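Local coordinates for protein UDP-galactopyranose mutase (Deinococcus radiodurans, PDB 3HDQ) that probably interconverts UDP-galactopyranose and UDP-galactofuranose, using a bound FAD as its cofactor, at residues H254-F265 with A356-A366; Y301-F309 with T320-R328. All blocks are in the same frame, centred on the assembly; numbering follows the deposited sequence.

Contact 2 is nested in the chain loop that contact 1 closes: 254-265 comes first, then 301-309 and 320-328, and 356-366 returns last. Their centres lie about 30 Å apart on opposite sides of the chain's centre, and their nearest atoms are about 8 Å apart, so they do not touch. Contact 1 pairs strands 252-257 and 359-361 at one margin of the five-stranded parallel sheet of the Rossmann-like domain, against the FAD diphosphate. Contact 2 pairs strands 305-308 and 320-336 inside the six-stranded mixed sheet, where UDP-galactose binds. FAD spans the two: it accepts a hydrogen bond from Arg364 N in contact 1 and touches Arg305 and Glu325 in contact 2.

Contact 1: H254-F265 with A356-A366. With FAD (flavin-adenine dinucleotide), chain L.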
loop_
_atom_site.group_PDB
_atom_site.type_symbol
_atom_site.label_atom_id
_atom_site.label_comp_id
_atom_site.label_asym_id
_atom_site.label_seq_id
_atom_site.Cartn_x
_atom_site.Cartn_y
_atom_site.Cartn_z
ATOM N N HIS A 254 -18.146 -5.673 -21.328
ATOM C CA HIS A 254 -17.161 -5.016 -22.176
ATOM C C HIS A 254 -15.781 -5.038 -21.527
ATOM O O HIS A 254 -15.669 -4.990 -20.309
ATOM C CB HIS A 254 -17.579 -3.577 -22.492
ATOM C CG HIS A 254 -16.810 -2.969 -23.622
ATOM N ND1 HIS A 254 -17.258 -2.988 -24.925
ATOM C CD2 HIS A 254 -15.601 -2.354 -23.647
ATOM C CE1 HIS A 254 -16.367 -2.396 -25.703
ATOM N NE2 HIS A 254 -15.353 -2.009 -24.951
ATOM N N MET A 255 -14.738 -5.131 -22.347
ATOM C CA MET A 255 -13.367 -5.140 -21.850
ATOM C C MET A 255 -12.598 -3.888 -22.269
ATOM O O MET A 255 -12.692 -3.430 -23.417
ATOM C CB MET A 255 -12.597 -6.395 -22.299
ATOM C CG MET A 255 -11.143 -6.373 -21.843
ATOM S SD MET A 255 -10.069 -7.731 -22.361
ATOM C CE MET A 255 -10.678 -9.047 -21.311
ATOM N N ILE A 256 -11.856 -3.334 -21.314
ATOM C CA ILE A 256 -10.902 -2.271 -21.584
ATOM C C ILE A 256 -9.520 -2.846 -21.308
ATOM O O ILE A 256 -9.231 -3.241 -20.188
ATOM C CB ILE A 256 -11.196 -1.018 -20.727
ATOM C CG1 ILE A 256 -12.543 -0.419 -21.149
ATOM C CG2 ILE A 256 -10.090 0.031 -20.882
ATOM C CD1 ILE A 256 -12.888 0.873 -20.482
ATOM N N TYR A 257 -8.687 -2.930 -22.345
ATOM C CA TYR A 257 -7.370 -3.552 -22.234
ATOM C C TYR A 257 -6.258 -2.494 -22.317
ATOM O O TYR A 257 -6.271 -1.642 -23.211
ATOM C CB TYR A 257 -7.193 -4.649 -23.313
ATOM C CG TYR A 257 -5.855 -5.370 -23.276
ATOM C CD1 TYR A 257 -5.626 -6.412 -22.389
ATOM C CD2 TYR A 257 -4.820 -5.004 -24.131
ATOM C CE1 TYR A 257 -4.397 -7.062 -22.347
ATOM C CE2 TYR A 257 -3.606 -5.645 -24.110
ATOM C CZ TYR A 257 -3.388 -6.669 -23.214
ATOM O OH TYR A 257 -2.159 -7.312 -23.196
ATOM N N THR A 258 -5.315 -2.541 -21.376
ATOM C CA THR A 258 -4.231 -1.554 -21.321
ATOM C C THR A 258 -2.849 -2.226 -21.293
ATOM O O THR A 258 -1.833 -1.578 -21.058
ATOM C CB THR A 258 -4.388 -0.560 -20.134
ATOM O OG1 THR A 258 -4.055 -1.195 -18.889
ATOM C CG2 THR A 258 -5.822 -0.008 -20.068
ATOM N N GLY A 259 -2.819 -3.530 -21.542
ATOM C CA GLY A 259 -1.566 -4.256 -21.659
ATOM C C GLY A 259 -0.985 -4.137 -23.061
ATOM O O GLY A 259 -1.539 -3.436 -23.908
ATOM N N PRO A 260 0.143 -4.815 -23.315
ATOM C CA PRO A 260 0.771 -4.787 -24.648
ATOM C C PRO A 260 -0.157 -5.424 -25.699
ATOM O O PRO A 260 -0.802 -6.421 -25.384
ATOM C CB PRO A 260 2.025 -5.646 -24.471
ATOM C CG PRO A 260 2.083 -6.043 -23.019
ATOM C CD PRO A 260 0.741 -5.822 -22.427
ATOM N N VAL A 261 -0.259 -4.855 -26.902
ATOM C CA VAL A 261 -1.204 -5.387 -27.897
ATOM C C VAL A 261 -0.821 -6.732 -28.472
ATOM O O VAL A 261 -1.693 -7.520 -28.794
ATOM C CB VAL A 261 -1.409 -4.478 -29.134
ATOM C CG1 VAL A 261 -2.844 -3.963 -29.204
ATOM C CG2 VAL A 261 -0.361 -3.386 -29.204
ATOM N N ASP A 262 0.468 -6.978 -28.666
ATOM C CA ASP A 262 0.852 -8.201 -29.351
ATOM C C ASP A 262 0.397 -9.406 -28.535
ATOM O O ASP A 262 -0.152 -10.357 -29.085
ATOM C CB ASP A 262 2.352 -8.249 -29.703
ATOM C CG ASP A 262 3.261 -7.990 -28.503
ATOM O OD1 ASP A 262 2.764 -7.541 -27.449
ATOM O OD2 ASP A 262 4.480 -8.235 -28.617
ATOM N N ALA A 263 0.583 -9.331 -27.221
ATOM C CA ALA A 263 0.229 -10.421 -26.313
ATOM C C ALA A 263 -1.263 -10.696 -26.307
ATOM O O ALA A 263 -1.683 -11.841 -26.174
ATOM C CB ALA A 263 0.708 -10.123 -24.889
ATOM N N PHE A 264 -2.067 -9.648 -26.439
ATOM C CA PHE A 264 -3.511 -9.837 -26.431
ATOM C C PHE A 264 -3.917 -10.755 -27.579
ATOM O O PHE A 264 -4.825 -11.573 -27.447
ATOM C CB PHE A 264 -4.234 -8.501 -26.534
ATOM C CG PHE A 264 -5.721 -8.615 -26.427
ATOM C CD1 PHE A 264 -6.344 -8.576 -25.187
ATOM C CD2 PHE A 264 -6.500 -8.768 -27.560
ATOM C CE1 PHE A 264 -7.719 -8.686 -25.088
ATOM C CE2 PHE A 264 -7.874 -8.879 -27.464
ATOM C CZ PHE A 264 -8.481 -8.839 -26.227
ATOM N N PHE A 265 -3.223 -10.618 -28.703
ATOM C CA PHE A 265 -3.541 -11.399 -29.880
ATOM C C PHE A 265 -2.516 -12.522 -30.073
ATOM O O PHE A 265 -2.183 -12.893 -31.200
ATOM C CB PHE A 265 -3.630 -10.488 -31.110
ATOM C CG PHE A 265 -4.785 -9.515 -31.062
ATOM C CD1 PHE A 265 -4.570 -8.161 -30.833
ATOM C CD2 PHE A 265 -6.092 -9.957 -31.244
ATOM C CE1 PHE A 265 -5.630 -7.272 -30.787
ATOM C CE2 PHE A 265 -7.164 -9.066 -31.203
ATOM C CZ PHE A 265 -6.932 -7.724 -30.977
ATOM N N ALA A 356 -11.924 -6.011 -32.952
ATOM C CA ALA A 356 -12.379 -6.770 -31.792
ATOM C C ALA A 356 -13.651 -6.140 -31.242
ATOM O O ALA A 356 -13.671 -4.976 -30.828
ATOM C CB ALA A 356 -11.300 -6.841 -30.731
ATOM N N GLN A 357 -14.723 -6.914 -31.259
ATOM C CA GLN A 357 -16.045 -6.358 -31.012
ATOM C C GLN A 357 -16.146 -5.621 -29.676
ATOM O O GLN A 357 -16.321 -4.396 -29.640
ATOM C CB GLN A 357 -17.119 -7.449 -31.144
ATOM C CG GLN A 357 -17.083 -8.151 -32.502
ATOM C CD GLN A 357 -18.340 -8.952 -32.803
ATOM O OE1 GLN A 357 -19.054 -9.378 -31.894
ATOM N NE2 GLN A 357 -18.610 -9.166 -34.089
ATOM N N ASP A 358 -16.016 -6.362 -28.583
ATOM C CA ASP A 358 -16.264 -5.785 -27.267
ATOM C C ASP A 358 -15.000 -5.486 -26.464
ATOM O O ASP A 358 -14.977 -5.676 -25.251
ATOM C CB ASP A 358 -17.190 -6.699 -26.471
ATOM C CG ASP A 358 -18.631 -6.559 -26.893
ATOM O OD1 ASP A 358 -19.122 -7.467 -27.599
ATOM O OD2 ASP A 358 -19.257 -5.530 -26.540
ATOM N N VAL A 359 -13.961 -5.017 -27.144
ATOM C CA VAL A 359 -12.724 -4.651 -26.481
ATOM C C VAL A 359 -12.262 -3.284 -26.956
ATOM O O VAL A 359 -12.199 -3.027 -28.159
ATOM C CB VAL A 359 -11.611 -5.681 -26.745
ATOM C CG1 VAL A 359 -10.368 -5.345 -25.938
ATOM C CG2 VAL A 359 -12.091 -7.068 -26.382
ATOM N N THR A 360 -11.960 -2.394 -26.017
ATOM C CA THR A 360 -11.280 -1.159 -26.393
ATOM C C THR A 360 -9.885 -1.026 -25.775
ATOM O O THR A 360 -9.663 -1.330 -24.603
ATOM C CB THR A 360 -12.166 0.129 -26.272
ATOM O OG1 THR A 360 -11.443 1.167 -25.605
ATOM C CG2 THR A 360 -13.447 -0.131 -25.550
ATOM N N PHE A 361 -8.946 -0.605 -26.614
ATOM C CA PHE A 361 -7.540 -0.556 -26.265
ATOM C C PHE A 361 -7.146 0.877 -25.915
ATOM O O PHE A 361 -7.481 1.813 -26.643
ATOM C CB PHE A 361 -6.696 -1.101 -27.431
ATOM C CG PHE A 361 -6.954 -2.554 -27.737
ATOM C CD1 PHE A 361 -8.157 -2.955 -28.301
ATOM C CD2 PHE A 361 -6.000 -3.518 -27.445
ATOM C CE1 PHE A 361 -8.405 -4.274 -28.561
ATOM C CE2 PHE A 361 -6.243 -4.851 -27.710
ATOM C CZ PHE A 361 -7.450 -5.229 -28.276
ATOM N N VAL A 362 -6.454 1.042 -24.788
ATOM C CA VAL A 362 -6.096 2.368 -24.283
ATOM C C VAL A 362 -4.773 2.307 -23.552
ATOM O O VAL A 362 -4.507 1.337 -22.849
ATOM C CB VAL A 362 -7.128 2.906 -23.259
ATOM C CG1 VAL A 362 -6.894 4.393 -23.010
ATOM C CG2 VAL A 362 -8.550 2.651 -23.726
ATOM N N GLY A 363 -3.952 3.346 -23.714
ATOM C CA GLY A 363 -2.751 3.501 -22.910
ATOM C C GLY A 363 -1.462 3.305 -23.679
ATOM O O GLY A 363 -1.479 2.910 -24.849
ATOM N N ARG A 364 -0.337 3.570 -23.016
ATOM C CA ARG A 364 0.962 3.493 -23.675
ATOM C C ARG A 364 1.205 2.142 -24.363
ATOM O O ARG A 364 1.614 2.104 -25.524
ATOM C CB ARG A 364 2.114 3.813 -22.708
ATOM C CG ARG A 364 3.480 3.556 -23.317
ATOM C CD ARG A 364 4.656 3.662 -22.323
ATOM N NE ARG A 364 5.069 5.041 -22.109
ATOM C CZ ARG A 364 6.309 5.429 -21.828
ATOM N NH1 ARG A 364 7.288 4.549 -21.719
ATOM N NH2 ARG A 364 6.563 6.713 -21.639
ATOM N N LEU A 365 0.962 1.044 -23.651
ATOM C CA LEU A 365 1.289 -0.297 -24.156
ATOM C C LEU A 365 0.287 -0.815 -25.182
ATOM O O LEU A 365 0.661 -1.420 -26.186
ATOM C CB LEU A 365 1.357 -1.298 -23.008
ATOM C CG LEU A 365 2.356 -0.901 -21.924
ATOM C CD1 LEU A 365 2.389 -1.961 -20.839
ATOM C CD2 LEU A 365 3.721 -0.706 -22.568
ATOM N N ALA A 366 -0.986 -0.572 -24.904
ATOM C CA ALA A 366 -2.073 -1.109 -25.689
ATOM C C ALA A 366 -2.234 -0.421 -27.049
ATOM O O ALA A 366 -2.723 -1.031 -28.013
ATOM C CB ALA A 366 -3.368 -1.024 -24.874
HETATM P PA FAD L . 0.937 1.081 -17.354
HETATM O O1A FAD L . 1.403 1.812 -16.238
HETATM O O2A FAD L . 2.002 0.359 -17.915
HETATM O O5B FAD L . -0.147 0.115 -16.820
HETATM C C5B FAD L . -0.679 -0.941 -17.527
HETATM C C4B FAD L . -0.971 -2.024 -16.541
HETATM O O4B FAD L . -1.524 -3.115 -17.186
HETATM C C3B FAD L . 0.323 -2.509 -15.935
HETATM O O3B FAD L . 0.400 -2.277 -14.569
HETATM C C2B FAD L . 0.333 -3.975 -16.210
HETATM O O2B FAD L . 0.752 -4.651 -15.087
HETATM C C1B FAD L . -1.096 -4.265 -16.559
HETATM N N9A FAD L . -1.216 -5.467 -17.377
HETATM C C8A FAD L . -0.618 -5.753 -18.540
HETATM N N7A FAD L . -0.981 -6.943 -18.946
HETATM C C5A FAD L . -1.818 -7.450 -18.055
HETATM C C6A FAD L . -2.499 -8.643 -17.959
HETATM N N6A FAD L . -2.515 -9.474 -18.943
HETATM N N1A FAD L . -3.301 -8.888 -16.903
HETATM C C2A FAD L . -3.426 -7.968 -15.925
HETATM N N3A FAD L . -2.758 -6.799 -16.020
HETATM C C4A FAD L . -1.960 -6.540 -17.053
HETATM N N1 FAD L . 5.596 9.924 -17.601
HETATM C C2 FAD L . 5.566 11.217 -17.259
HETATM O O2 FAD L . 4.631 11.910 -17.527
HETATM N N3 FAD L . 6.611 11.720 -16.595
HETATM C C4 FAD L . 7.669 10.935 -16.277
HETATM O O4 FAD L . 8.602 11.368 -15.689
HETATM C C4X FAD L . 7.681 9.641 -16.645
HETATM N N5 FAD L . 8.748 8.875 -16.337
HETATM C C5X FAD L . 8.759 7.578 -16.702
HETATM C C6 FAD L . 9.843 6.802 -16.371
HETATM C C7 FAD L . 9.866 5.485 -16.733
HETATM C C7M FAD L . 11.025 4.642 -16.393
HETATM C C8 FAD L . 8.810 4.939 -17.405
HETATM C C8M FAD L . 8.889 3.508 -17.782
HETATM C C9 FAD L . 7.718 5.718 -17.728
HETATM C C9A FAD L . 7.686 7.047 -17.385
HETATM N N10 FAD L . 6.611 7.832 -17.687
HETATM C C10 FAD L . 6.630 9.129 -17.315
HETATM C "C1'" FAD L . 5.489 7.335 -18.522
HETATM C "C2'" FAD L . 4.379 6.694 -17.721
HETATM O "O2'" FAD L . 4.942 5.598 -17.094
HETATM C "C3'" FAD L . 3.219 6.204 -18.582
HETATM O "O3'" FAD L . 2.537 7.182 -19.232
HETATM C "C4'" FAD L . 2.110 5.710 -17.727
HETATM O "O4'" FAD L . 2.735 5.248 -16.569
HETATM C "C5'" FAD L . 1.379 4.646 -18.490
HETATM O "O5'" FAD L . 0.096 4.383 -18.056
HETATM P P FAD L . -0.632 3.128 -18.604
HETATM O O1P FAD L . -1.810 2.915 -17.860
HETATM O O2P FAD L . -0.970 3.403 -19.949
HETATM O O3P FAD L . 0.354 1.922 -18.535
HETATM O O HOH W 1 -1.078 0.968 -21.710
#
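Phe361 drives the edge of its ring into the face of Phe264, the planes 82° apart and Phe361 CZ 3.7 Å from Phe264 CD2. The CG of Phe264 lies anti to its backbone N (chi1 -176°), which carries the ring back over strand 359-361, where its CZ also meets both methyls of Val359. Phe265 approaches Phe361 from the opposite direction, nearly parallel to it but slid aside, with little overlap. Val261 CG1 sits 3.6 Å from Phe361 CD2, while Tyr257 meets the same ring obliquely. Tyr257 is fixed further by its hydroxyl, which donates to Pro260 O over 2.7 Å, and by Phe264 CD1 over one ring face. Helix 340-355 lies beyond, with Leu352 on Phe265 and Ala353 on Phe361.

Beneath this cluster the strands run parallel; the axes of 254-257 and 359-361 come within 4.7 Å at 19°. Four backbone bonds join them, from Met255 N to Asp358 O at one end to Val362 N with Tyr257 O at the other. Ile256 and Thr360 point to the other face, toward helices 39-50 and 373-388 respectively.

Past the strand ends the contact turns polar. Arg364 N donates to FAD O2P (3.1 Å), and a water donates hydrogen bonds to Thr258 O and FAD O2P and accepts one from Leu365 N at 2.8 Å. Gly363 has no side chain, and a CB there would collide with FAD O2P, so the phosphate can come close to the main chain. Thr258 OG1 is hydrogen-bonded to Val35 O. The chemistry thus divides: aromatic packing and strand pairing join strands 254-257 and 359-361, and main-chain amides, one directly and one through water, bind the FAD phosphate.

Contact 2: Y301-F309 with T320-R328; sequences YAYTRVSEF and TSVVYEYPR. With GDU (galactose-uridine-5'-diphosphate), chain K.
Val306 CG1 lies over the face of the Tyr324 ring, 3.4 Å from its centroid, a close CH-pi contact. The edge of Tyr324 in turn meets the face of Tyr303, with Tyr324 CD1 3.7 Å from Tyr303 CE1. Tyr303 CB sits over the ring of Tyr326, 5° off its normal; the chi1 of 42°, which places CG between backbone N and carbonyl carbon, sets the Tyr303 ring with one face to Tyr324 and its edge toward the face of Tyr326.

On the other face Arg305 grips Glu325 side-on: NE donates to OE1 (2.7 Å), above the carboxylate plane, and NH2 to the syn lone pair of OE2 (3.1 Å). A water donates to Glu325 OE1 and Val323 O. Arg305 is extended from CG to NE, and its NH1 reaches GDU O3B at 2.9 Å, nearly straight at 167°. An alanine at Arg305 is likely to leave the Glu325 carboxylate without its cationic mate and the diphosphate oxygen O3B without this donor.

Antiparallel backbone bonds hold the register, Ser307 pairing with Val323 both ways. Relative to the substrate, Glu325 is a second-shell residue that probably orients Arg305, while itself touching FAD; the positive charge of Arg305 would favour binding of the substrate's diphosphate.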
loop_
_atom_site.group_PDB
_atom_site.type_symbol
_atom_site.label_atom_id
_atom_site.label_comp_id
_atom_site.label_asym_id
_atom_site.label_seq_id
_atom_site.Cartn_x
_atom_site.Cartn_y
_atom_site.Cartn_z
ATOM N N TYR A 301 29.284 4.375 -18.278
ATOM C CA TYR A 301 28.550 3.437 -17.434
ATOM C C TYR A 301 27.495 2.652 -18.208
ATOM O O TYR A 301 27.109 3.037 -19.314
ATOM C CB TYR A 301 27.889 4.181 -16.265
ATOM C CG TYR A 301 28.868 4.867 -15.339
ATOM C CD1 TYR A 301 29.791 4.121 -14.614
ATOM C CD2 TYR A 301 28.875 6.250 -15.187
ATOM C CE1 TYR A 301 30.694 4.728 -13.767
ATOM C CE2 TYR A 301 29.780 6.874 -14.318
ATOM C CZ TYR A 301 30.682 6.099 -13.617
ATOM O OH TYR A 301 31.584 6.669 -12.761
ATOM N N ALA A 302 27.023 1.557 -17.619
ATOM C CA ALA A 302 25.994 0.728 -18.257
ATOM C C ALA A 302 24.609 1.308 -18.039
ATOM O O ALA A 302 23.694 1.035 -18.815
ATOM C CB ALA A 302 26.058 -0.704 -17.745
ATOM N N TYR A 303 24.453 2.115 -16.990
ATOM C CA TYR A 303 23.164 2.773 -16.735
ATOM C C TYR A 303 22.999 4.082 -17.498
ATOM O O TYR A 303 23.969 4.765 -17.815
ATOM C CB TYR A 303 22.916 2.999 -15.234
ATOM C CG TYR A 303 24.116 3.477 -14.439
ATOM C CD1 TYR A 303 24.424 4.835 -14.350
ATOM C CD2 TYR A 303 24.936 2.569 -13.772
ATOM C CE1 TYR A 303 25.521 5.269 -13.616
ATOM C CE2 TYR A 303 26.038 2.995 -13.038
ATOM C CZ TYR A 303 26.321 4.345 -12.962
ATOM O OH TYR A 303 27.409 4.769 -12.234
ATOM N N THR A 304 21.751 4.422 -17.786
ATOM C CA THR A 304 21.433 5.655 -18.486
ATOM C C THR A 304 21.379 6.843 -17.535
ATOM O O THR A 304 21.764 7.943 -17.908
ATOM C CB THR A 304 20.076 5.550 -19.205
ATOM O OG1 THR A 304 19.120 4.950 -18.321
ATOM C CG2 THR A 304 20.198 4.713 -20.479
ATOM N N ARG A 305 20.884 6.621 -16.317
ATOM C CA ARG A 305 20.706 7.715 -15.367
ATOM C C ARG A 305 20.555 7.254 -13.913
ATOM O O ARG A 305 20.291 6.077 -13.645
ATOM C CB ARG A 305 19.514 8.588 -15.771
ATOM C CG ARG A 305 18.230 7.821 -15.940
ATOM C CD ARG A 305 17.064 8.704 -16.355
ATOM N NE ARG A 305 15.888 7.866 -16.559
ATOM C CZ ARG A 305 14.846 8.173 -17.322
ATOM N NH1 ARG A 305 14.797 9.332 -17.978
ATOM N NH2 ARG A 305 13.849 7.307 -17.433
ATOM N N VAL A 306 20.752 8.199 -12.995
ATOM C CA VAL A 306 20.484 8.023 -11.573
ATOM C C VAL A 306 19.532 9.110 -11.153
ATOM O O VAL A 306 19.729 10.272 -11.498
ATOM C CB VAL A 306 21.718 8.286 -10.687
ATOM C CG1 VAL A 306 21.686 7.391 -9.441
ATOM C CG2 VAL A 306 22.993 8.158 -11.459
ATOM N N SER A 307 18.536 8.747 -10.360
ATOM C CA SER A 307 17.587 9.716 -9.849
ATOM C C SER A 307 17.523 9.631 -8.333
ATOM O O SER A 307 17.722 8.555 -7.752
ATOM C CB SER A 307 16.208 9.505 -10.473
ATOM O OG SER A 307 16.283 9.661 -11.879
ATOM N N GLU A 308 17.257 10.774 -7.699
ATOM C CA GLU A 308 17.218 10.865 -6.236
ATOM C C GLU A 308 15.859 11.390 -5.810
ATOM O O GLU A 308 15.534 12.558 -6.022
ATOM C CB GLU A 308 18.326 11.780 -5.709
ATOM C CG GLU A 308 18.424 11.825 -4.194
ATOM C CD GLU A 308 19.604 12.655 -3.711
ATOM O OE1 GLU A 308 19.968 12.533 -2.520
ATOM O OE2 GLU A 308 20.161 13.427 -4.522
ATOM N N PHE A 309 15.073 10.512 -5.204
ATOM C CA PHE A 309 13.656 10.761 -5.023
ATOM C C PHE A 309 13.295 11.955 -4.154
ATOM O O PHE A 309 12.272 12.598 -4.399
ATOM C CB PHE A 309 12.978 9.489 -4.534
ATOM C CG PHE A 309 12.951 8.417 -5.574
ATOM C CD1 PHE A 309 13.689 7.257 -5.419
ATOM C CD2 PHE A 309 12.220 8.598 -6.746
ATOM C CE1 PHE A 309 13.673 6.279 -6.396
ATOM C CE2 PHE A 309 12.209 7.632 -7.731
ATOM C CZ PHE A 309 12.937 6.473 -7.561
ATOM N N THR A 320 18.869 8.984 2.164
ATOM C CA THR A 320 18.381 9.262 0.830
ATOM C C THR A 320 18.378 7.980 0.010
ATOM O O THR A 320 19.253 7.127 0.175
ATOM C CB THR A 320 19.215 10.370 0.127
ATOM O OG1 THR A 320 18.561 10.776 -1.078
ATOM C CG2 THR A 320 20.602 9.881 -0.206
ATOM N N SER A 321 17.370 7.832 -0.846
ATOM C CA SER A 321 17.287 6.678 -1.737
ATOM C C SER A 321 17.350 7.088 -3.207
ATOM O O SER A 321 16.710 8.056 -3.631
ATOM C CB SER A 321 16.007 5.874 -1.485
ATOM O OG SER A 321 16.033 5.271 -0.218
ATOM N N VAL A 322 18.113 6.323 -3.977
ATOM C CA VAL A 322 18.296 6.587 -5.395
ATOM C C VAL A 322 18.048 5.322 -6.212
ATOM O O VAL A 322 18.082 4.207 -5.678
ATOM C CB VAL A 322 19.730 7.081 -5.690
ATOM C CG1 VAL A 322 20.047 8.310 -4.876
ATOM C CG2 VAL A 322 20.747 5.972 -5.414
ATOM N N VAL A 323 17.813 5.508 -7.510
ATOM C CA VAL A 323 17.674 4.398 -8.439
ATOM C C VAL A 323 18.538 4.594 -9.689
ATOM O O VAL A 323 18.573 5.684 -10.273
ATOM C CB VAL A 323 16.202 4.192 -8.868
ATOM C CG1 VAL A 323 15.690 5.404 -9.648
ATOM C CG2 VAL A 323 16.070 2.921 -9.694
ATOM N N TYR A 324 19.230 3.525 -10.076
ATOM C CA TYR A 324 19.972 3.437 -11.337
ATOM C C TYR A 324 19.191 2.587 -12.343
ATOM O O TYR A 324 18.790 1.469 -12.030
ATOM C CB TYR A 324 21.329 2.776 -11.100
ATOM C CG TYR A 324 22.278 3.604 -10.254
ATOM C CD1 TYR A 324 23.242 4.406 -10.845
ATOM C CD2 TYR A 324 22.211 3.574 -8.864
ATOM C CE1 TYR A 324 24.109 5.159 -10.080
ATOM C CE2 TYR A 324 23.081 4.327 -8.084
ATOM C CZ TYR A 324 24.026 5.117 -8.701
ATOM O OH TYR A 324 24.889 5.877 -7.950
ATOM N N GLU A 325 18.987 3.112 -13.549
ATOM C CA GLU A 325 18.272 2.381 -14.593
ATOM C C GLU A 325 19.190 1.753 -15.642
ATOM O O GLU A 325 19.978 2.440 -16.293
ATOM C CB GLU A 325 17.281 3.292 -15.314
ATOM C CG GLU A 325 16.131 3.776 -14.490
ATOM C CD GLU A 325 15.366 4.867 -15.203
ATOM O OE1 GLU A 325 15.374 6.007 -14.701
ATOM O OE2 GLU A 325 14.784 4.594 -16.278
ATOM N N TYR A 326 19.050 0.445 -15.823
ATOM C CA TYR A 326 19.751 -0.264 -16.888
ATOM C C TYR A 326 18.771 -0.702 -17.987
ATOM O O TYR A 326 17.851 -1.476 -17.730
ATOM C CB TYR A 326 20.471 -1.490 -16.321
ATOM C CG TYR A 326 21.466 -1.183 -15.218
ATOM C CD1 TYR A 326 21.037 -0.773 -13.957
ATOM C CD2 TYR A 326 22.835 -1.318 -15.431
ATOM C CE1 TYR A 326 21.949 -0.493 -12.942
ATOM C CE2 TYR A 326 23.758 -1.042 -14.421
ATOM C CZ TYR A 326 23.311 -0.632 -13.179
ATOM O OH TYR A 326 24.222 -0.359 -12.173
ATOM N N PRO A 327 18.967 -0.207 -19.215
ATOM C CA PRO A 327 18.161 -0.616 -20.377
ATOM C C PRO A 327 18.244 -2.119 -20.610
ATOM O O PRO A 327 19.340 -2.676 -20.561
ATOM C CB PRO A 327 18.826 0.118 -21.543
ATOM C CG PRO A 327 19.521 1.286 -20.911
ATOM C CD PRO A 327 19.993 0.783 -19.567
ATOM N N ARG A 328 17.102 -2.761 -20.856
ATOM C CA ARG A 328 17.063 -4.198 -21.115
ATOM C C ARG A 328 16.249 -4.529 -22.369
ATOM O O ARG A 328 15.195 -3.947 -22.615
ATOM C CB ARG A 328 16.480 -4.943 -19.909
ATOM C CG ARG A 328 17.359 -4.925 -18.674
ATOM C CD ARG A 328 18.605 -5.795 -18.845
ATOM N NE ARG A 328 19.530 -5.665 -17.715
ATOM C CZ ARG A 328 20.714 -5.057 -17.770
ATOM N NH1 ARG A 328 21.128 -4.527 -18.910
ATOM N NH2 ARG A 328 21.493 -4.979 -16.690
HETATM N N1 GDU K . 17.918 11.615 -24.989
HETATM C C2 GDU K . 19.167 11.672 -24.988
HETATM N N3 GDU K . 20.071 12.105 -24.219
HETATM C C4 GDU K . 19.586 12.644 -23.087
HETATM C C5 GDU K . 18.115 12.664 -22.905
HETATM C C6 GDU K . 17.336 12.137 -23.871
HETATM O O2 GDU K . 19.720 11.084 -26.157
HETATM O O4 GDU K . 20.337 13.080 -22.217
HETATM C C1D GDU K . 17.134 11.015 -26.031
HETATM C C2D GDU K . 16.968 9.476 -26.031
HETATM O O2D GDU K . 16.735 8.953 -27.333
HETATM C C3D GDU K . 15.763 9.327 -25.125
HETATM C C4D GDU K . 14.882 10.421 -25.723
HETATM O O4D GDU K . 15.773 11.484 -26.074
HETATM O O3D GDU K . 15.202 8.020 -25.223
HETATM C C5D GDU K . 13.630 10.785 -24.937
HETATM O O5D GDU K . 14.139 11.307 -23.696
HETATM P PA GDU K . 13.346 11.162 -22.318
HETATM O O1A GDU K . 13.980 12.076 -21.328
HETATM O O2A GDU K . 11.956 11.588 -22.548
HETATM O O3A GDU K . 13.489 9.685 -21.750
HETATM P PB GDU K . 12.407 9.025 -20.802
HETATM O O1B GDU K . 12.986 7.676 -20.597
HETATM O O2B GDU K . 11.046 8.836 -21.362
HETATM O O3B GDU K . 12.321 9.705 -19.349
HETATM C "C1'" GDU K . 11.333 9.678 -18.300
HETATM C "C2'" GDU K . 10.256 10.742 -18.597
HETATM C "C3'" GDU K . 11.026 12.042 -18.930
HETATM C "C4'" GDU K . 11.713 12.534 -17.620
HETATM C "C5'" GDU K . 12.556 11.366 -17.035
HETATM C "C6'" GDU K . 13.058 11.628 -15.586
HETATM O "O2'" GDU K . 9.359 10.315 -19.638
HETATM O "O3'" GDU K . 10.101 13.010 -19.475
HETATM O "O4'" GDU K . 10.678 12.950 -16.704
HETATM O "O5'" GDU K . 12.015 10.015 -17.067
HETATM O "O6'" GDU K . 14.431 12.085 -15.546
HETATM O O HOH W 2 16.923 6.892 -12.555
#